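Local coordinates for protein halocarboxylic acid dehalogenase DehI (Pseudomonas putida, PDB 3BJX) that probably hydrolyses the carbon-halogen bond of alpha-halocarboxylic acids, releasing halide, at residues A[187-199]-A[215-228]. Numbering follows the deposited sequence.
With SO4 (sulfate ion), chain K.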
loop_
_atom_site.group_PDB
_atom_site.type_symbol
_atom_site.label_atom_id
_atom_site.label_comp_id
_atom_site.label_asym_id
_atom_site.label_seq_id
_atom_site.Cartn_x
_atom_site.Cartn_y
_atom_site.Cartn_z
ATOM N N GLY A 187 -20.775 -12.098 1.370
ATOM C CA GLY A 187 -19.814 -13.185 1.410
ATOM C C GLY A 187 -18.960 -13.272 0.168
ATOM O O GLY A 187 -17.749 -13.430 0.283
ATOM N N LEU A 188 -19.575 -13.160 -1.013
ATOM C CA LEU A 188 -18.856 -13.294 -2.293
ATOM C C LEU A 188 -17.851 -12.170 -2.492
ATOM O O LEU A 188 -16.732 -12.402 -2.953
ATOM C CB LEU A 188 -19.826 -13.364 -3.501
ATOM C CG LEU A 188 -20.736 -14.610 -3.725
ATOM C CD1 LEU A 188 -21.791 -14.375 -4.772
ATOM C CD2 LEU A 188 -19.937 -15.859 -4.092
ATOM N N LEU A 189 -18.265 -10.948 -2.156
ATOM C CA LEU A 189 -17.443 -9.757 -2.342
ATOM C C LEU A 189 -16.288 -9.733 -1.370
ATOM O O LEU A 189 -15.182 -9.330 -1.730
ATOM C CB LEU A 189 -18.271 -8.477 -2.178
ATOM C CG LEU A 189 -19.366 -8.138 -3.202
ATOM C CD1 LEU A 189 -20.219 -7.031 -2.625
ATOM C CD2 LEU A 189 -18.790 -7.762 -4.572
ATOM N N LYS A 190 -16.555 -10.169 -0.142
ATOM C CA LYS A 190 -15.540 -10.221 0.887
ATOM C C LYS A 190 -14.500 -11.302 0.583
ATOM O O LYS A 190 -13.295 -11.079 0.802
ATOM C CB LYS A 190 -16.177 -10.378 2.292
ATOM C CG LYS A 190 -15.192 -10.698 3.423
ATOM C CD LYS A 190 -14.176 -9.563 3.696
ATOM C CE LYS A 190 -13.442 -9.757 5.005
ATOM N NZ LYS A 190 -12.192 -8.906 5.119
ATOM N N ARG A 191 -14.955 -12.447 0.056
ATOM C CA ARG A 191 -14.048 -13.563 -0.346
ATOM C C ARG A 191 -13.067 -13.195 -1.476
ATOM O O ARG A 191 -11.886 -13.572 -1.445
ATOM C CB ARG A 191 -14.831 -14.854 -0.661
ATOM C CG ARG A 191 -14.134 -15.853 -1.618
ATOM C CD ARG A 191 -13.382 -17.033 -0.954
ATOM N NE ARG A 191 -12.985 -18.021 -1.984
ATOM C CZ ARG A 191 -11.861 -18.757 -1.986
ATOM N NH1 ARG A 191 -10.973 -18.669 -0.995
ATOM N NH2 ARG A 191 -11.620 -19.591 -2.999
ATOM N N VAL A 192 -13.536 -12.438 -2.460
ATOM C CA VAL A 192 -12.662 -12.082 -3.588
ATOM C C VAL A 192 -11.681 -10.975 -3.198
ATOM O O VAL A 192 -10.527 -10.970 -3.633
ATOM C CB VAL A 192 -13.470 -11.793 -4.888
ATOM C CG1 VAL A 192 -14.314 -10.526 -4.766
ATOM C CG2 VAL A 192 -12.559 -11.796 -6.094
ATOM N N ALA A 193 -12.136 -10.074 -2.334
ATOM C CA ALA A 193 -11.289 -9.061 -1.732
ATOM C C ALA A 193 -10.181 -9.701 -0.863
ATOM O O ALA A 193 -9.001 -9.427 -1.066
ATOM C CB ALA A 193 -12.142 -8.105 -0.916
ATOM N N ASP A 194 -10.563 -10.549 0.093
ATOM C CA ASP A 194 -9.584 -11.304 0.875
ATOM C C ASP A 194 -8.644 -12.147 -0.002
ATOM O O ASP A 194 -7.443 -12.192 0.254
ATOM C CB ASP A 194 -10.255 -12.165 1.953
ATOM C CG ASP A 194 -10.837 -11.338 3.100
ATOM O OD1 ASP A 194 -10.481 -10.141 3.260
ATOM O OD2 ASP A 194 -11.668 -11.897 3.857
ATOM N N LEU A 195 -9.172 -12.783 -1.044
ATOM C CA LEU A 195 -8.329 -13.545 -1.988
ATOM C C LEU A 195 -7.105 -12.763 -2.512
ATOM O O LEU A 195 -6.032 -13.324 -2.674
ATOM C CB LEU A 195 -9.153 -14.057 -3.168
ATOM C CG LEU A 195 -8.571 -15.254 -3.943
ATOM C CD1 LEU A 195 -9.024 -16.568 -3.325
ATOM C CD2 LEU A 195 -8.979 -15.193 -5.407
ATOM N N HIS A 196 -7.291 -11.472 -2.767
ATOM C CA HIS A 196 -6.255 -10.602 -3.307
ATOM C C HIS A 196 -5.495 -9.889 -2.181
ATOM O O HIS A 196 -4.599 -9.078 -2.434
ATOM C CB HIS A 196 -6.913 -9.551 -4.199
ATOM C CG HIS A 196 -7.477 -10.096 -5.477
ATOM N ND1 HIS A 196 -8.679 -10.769 -5.537
ATOM C CD2 HIS A 196 -7.024 -10.022 -6.752
ATOM C CE1 HIS A 196 -8.924 -11.117 -6.787
ATOM N NE2 HIS A 196 -7.940 -10.670 -7.547
ATOM N N TYR A 197 -5.872 -10.208 -0.938
ATOM C CA TYR A 197 -5.477 -9.455 0.259
ATOM C C TYR A 197 -5.719 -7.969 0.087
ATOM O O TYR A 197 -4.808 -7.142 0.269
ATOM C CB TYR A 197 -4.040 -9.803 0.709
ATOM C CG TYR A 197 -3.951 -11.246 1.143
ATOM C CD1 TYR A 197 -4.399 -11.637 2.401
ATOM C CD2 TYR A 197 -3.467 -12.227 0.277
ATOM C CE1 TYR A 197 -4.361 -12.959 2.799
ATOM C CE2 TYR A 197 -3.410 -13.564 0.671
ATOM C CZ TYR A 197 -3.865 -13.922 1.936
ATOM O OH TYR A 197 -3.813 -15.247 2.335
ATOM N N HIS A 198 -6.959 -7.650 -0.271
ATOM C CA HIS A 198 -7.413 -6.278 -0.506
ATOM C C HIS A 198 -8.283 -5.784 0.659
ATOM O O HIS A 198 -8.827 -6.581 1.413
ATOM C CB HIS A 198 -8.260 -6.237 -1.779
ATOM C CG HIS A 198 -7.467 -6.216 -3.056
ATOM N ND1 HIS A 198 -8.040 -6.470 -4.286
ATOM C CD2 HIS A 198 -6.157 -5.972 -3.297
ATOM C CE1 HIS A 198 -7.116 -6.359 -5.228
ATOM N NE2 HIS A 198 -5.968 -6.050 -4.654
ATOM N N HIS A 199 -8.419 -4.469 0.794
ATOM C CA HIS A 199 -9.187 -3.836 1.882
ATOM C C HIS A 199 -10.696 -3.915 1.609
ATOM O O HIS A 199 -11.519 -3.750 2.518
ATOM C CB HIS A 199 -8.779 -2.372 2.018
ATOM C CG HIS A 199 -8.917 -1.609 0.737
ATOM N ND1 HIS A 199 -8.092 -1.826 -0.347
ATOM C CD2 HIS A 199 -9.800 -0.657 0.352
ATOM C CE1 HIS A 199 -8.458 -1.039 -1.339
ATOM N NE2 HIS A 199 -9.489 -0.317 -0.941
ATOM N N LEU A 215 -19.686 -14.424 -10.511
ATOM C CA LEU A 215 -18.701 -13.916 -9.576
ATOM C C LEU A 215 -18.095 -15.068 -8.771
ATOM O O LEU A 215 -16.870 -15.114 -8.563
ATOM C CB LEU A 215 -19.304 -12.864 -8.645
ATOM C CG LEU A 215 -18.369 -12.284 -7.560
ATOM C CD1 LEU A 215 -17.064 -11.719 -8.130
ATOM C CD2 LEU A 215 -19.090 -11.236 -6.769
ATOM N N GLN A 216 -18.940 -16.005 -8.349
ATOM C CA GLN A 216 -18.456 -17.181 -7.644
ATOM C C GLN A 216 -17.459 -18.009 -8.468
ATOM O O GLN A 216 -16.364 -18.305 -7.998
ATOM C CB GLN A 216 -19.631 -18.035 -7.193
ATOM C CG GLN A 216 -19.204 -19.305 -6.496
ATOM C CD GLN A 216 -20.225 -19.782 -5.498
ATOM O OE1 GLN A 216 -21.415 -19.916 -5.815
ATOM N NE2 GLN A 216 -19.772 -20.048 -4.276
ATOM N N ILE A 217 -17.854 -18.379 -9.686
ATOM C CA ILE A 217 -17.039 -19.167 -10.614
ATOM C C ILE A 217 -15.717 -18.482 -10.942
ATOM O O ILE A 217 -14.654 -19.113 -10.879
ATOM C CB ILE A 217 -17.826 -19.461 -11.929
ATOM C CG1 ILE A 217 -18.976 -20.435 -11.657
ATOM C CG2 ILE A 217 -16.920 -19.998 -13.032
ATOM C CD1 ILE A 217 -19.846 -20.696 -12.862
ATOM N N VAL A 218 -15.768 -17.188 -11.274
ATOM C CA VAL A 218 -14.527 -16.468 -11.612
ATOM C C VAL A 218 -13.621 -16.273 -10.391
ATOM O O VAL A 218 -12.393 -16.267 -10.530
ATOM C CB VAL A 218 -14.772 -15.142 -12.413
ATOM C CG1 VAL A 218 -15.677 -15.409 -13.641
ATOM C CG2 VAL A 218 -15.336 -14.024 -11.517
ATOM N N THR A 219 -14.219 -16.161 -9.202
ATOM C CA THR A 219 -13.448 -16.055 -7.955
ATOM C C THR A 219 -12.774 -17.383 -7.616
ATOM O O THR A 219 -11.540 -17.436 -7.496
ATOM C CB THR A 219 -14.313 -15.544 -6.740
ATOM O OG1 THR A 219 -14.757 -14.199 -6.977
ATOM C CG2 THR A 219 -13.536 -15.597 -5.417
ATOM N N ASP A 220 -13.574 -18.445 -7.476
ATOM C CA ASP A 220 -13.089 -19.728 -6.903
ATOM C C ASP A 220 -12.373 -20.627 -7.905
ATOM O O ASP A 220 -11.559 -21.476 -7.527
ATOM C CB ASP A 220 -14.230 -20.530 -6.237
ATOM C CG ASP A 220 -14.812 -19.839 -5.003
ATOM O OD1 ASP A 220 -14.180 -18.911 -4.448
ATOM O OD2 ASP A 220 -15.911 -20.237 -4.577
ATOM N N GLU A 221 -12.688 -20.443 -9.175
ATOM C CA GLU A 221 -12.230 -21.349 -10.211
ATOM C C GLU A 221 -11.257 -20.692 -11.181
ATOM O O GLU A 221 -10.386 -21.377 -11.765
ATOM C CB GLU A 221 -13.425 -21.930 -10.985
ATOM C CG GLU A 221 -14.607 -22.362 -10.116
ATOM C CD GLU A 221 -15.737 -22.976 -10.937
ATOM O OE1 GLU A 221 -15.461 -23.408 -12.084
ATOM O OE2 GLU A 221 -16.896 -23.029 -10.453
ATOM N N VAL A 222 -11.412 -19.384 -11.379
ATOM C CA VAL A 222 -10.534 -18.644 -12.285
ATOM C C VAL A 222 -9.438 -17.902 -11.501
ATOM O O VAL A 222 -8.266 -18.060 -11.790
ATOM C CB VAL A 222 -11.323 -17.678 -13.278
ATOM C CG1 VAL A 222 -10.376 -16.993 -14.279
ATOM C CG2 VAL A 222 -12.423 -18.426 -14.039
ATOM N N LEU A 223 -9.809 -17.112 -10.504
ATOM C CA LEU A 223 -8.824 -16.265 -9.832
ATOM C C LEU A 223 -8.077 -16.947 -8.689
ATOM O O LEU A 223 -6.930 -16.578 -8.394
ATOM C CB LEU A 223 -9.463 -14.968 -9.342
ATOM C CG LEU A 223 -9.986 -13.964 -10.382
ATOM C CD1 LEU A 223 -10.470 -12.688 -9.684
ATOM C CD2 LEU A 223 -8.919 -13.634 -11.434
ATOM N N ALA A 224 -8.709 -17.940 -8.049
ATOM C CA ALA A 224 -8.069 -18.586 -6.886
ATOM C C ALA A 224 -6.680 -19.197 -7.178
ATOM O O ALA A 224 -5.764 -19.030 -6.376
ATOM C CB ALA A 224 -9.011 -19.594 -6.198
ATOM N N PRO A 225 -6.517 -19.898 -8.323
ATOM C CA PRO A 225 -5.181 -20.432 -8.572
ATOM C C PRO A 225 -4.140 -19.423 -9.044
ATOM O O PRO A 225 -2.961 -19.778 -9.128
ATOM C CB PRO A 225 -5.429 -21.484 -9.671
ATOM C CG PRO A 225 -6.600 -20.989 -10.404
ATOM C CD PRO A 225 -7.472 -20.311 -9.379
ATOM N N VAL A 226 -4.558 -18.196 -9.376
ATOM C CA VAL A 226 -3.622 -17.218 -9.940
ATOM C C VAL A 226 -3.311 -16.028 -9.052
ATOM O O VAL A 226 -2.156 -15.595 -8.996
ATOM C CB VAL A 226 -4.030 -16.709 -11.351
ATOM C CG1 VAL A 226 -3.956 -17.823 -12.343
ATOM C CG2 VAL A 226 -5.423 -16.090 -11.340
ATOM N N ALA A 227 -4.332 -15.486 -8.389
ATOM C CA ALA A 227 -4.174 -14.317 -7.544
ATOM C C ALA A 227 -3.133 -14.550 -6.454
ATOM O O ALA A 227 -3.055 -15.639 -5.887
ATOM C CB ALA A 227 -5.509 -13.925 -6.934
ATOM N N ARG A 228 -2.339 -13.518 -6.167
ATOM C CA ARG A 228 -1.271 -13.559 -5.156
ATOM C C ARG A 228 -0.196 -14.662 -5.300
ATOM O O ARG A 228 0.539 -14.939 -4.351
ATOM C CB ARG A 228 -1.862 -13.520 -3.737
ATOM C CG ARG A 228 -2.692 -12.260 -3.480
ATOM C CD ARG A 228 -1.840 -11.074 -3.030
ATOM N NE ARG A 228 -1.102 -10.368 -4.075
ATOM C CZ ARG A 228 -1.499 -9.240 -4.676
ATOM N NH1 ARG A 228 -2.679 -8.684 -4.408
ATOM N NH2 ARG A 228 -0.718 -8.671 -5.575
HETATM S S SO4 K . -2.773 -16.339 5.075
HETATM O O1 SO4 K . -3.923 -17.015 4.468
HETATM O O2 SO4 K . -1.566 -16.566 4.281
HETATM O O3 SO4 K . -3.045 -14.907 5.127
HETATM O O4 SO4 K . -2.556 -16.842 6.429
#
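Asp220 OD1 is gripped twice by Arg191, whose guanidinium comes side-on: NE, 2.9 Å from OD1, comes from the syn side but tilted out of the carboxylate plane, and NH2 reaches the same oxygen from the same face, farther above it. OD1 lies in the guanidinium plane, although the two flat groups are turned 57° apart. Behind this salt bridge, Thr219 stands across Val192, with OG1 3.4 Å from Val192 CG2; that hydroxyl donates to Leu215 O, one turn back, so its polar atom is satisfied within its own helix. Leu188 CD2 lies against Gln216 CB, and Leu195, with CG anti to its own N (chi1 -159°), carries CD2 in among Leu223, Ala224 and Ala227. His196 donates from ND1 to Val192 O, 2.7 Å away, which fixes the ring's rotation; Ala227 CB sits over one face in a CH-pi contact, Leu223 CD1 meets the edge at CE1, and NE2 is hydrogen-bonded to Ser290. Arg228, bent at chi2 and chi3, passes CG by the edge of the Tyr197 ring and donates from NH1 to His196 O at 2.8 Å, while Asp233 and Asp286 hold its guanidinium by salt bridges. A leucine in its place would probably leave His196 O without this donor and strip Asp233 and Asp286 of the arginine's charge, though Asp286 would keep its bond to His198. Phe205 of helix 203-208 touches Val192, Leu215 and Leu223. The pair is two near-parallel helices, their segment axes 10.2 Å apart and crossing at 27°, the first closed by a Schellman motif at Tyr197, in the all-helical DehI fold.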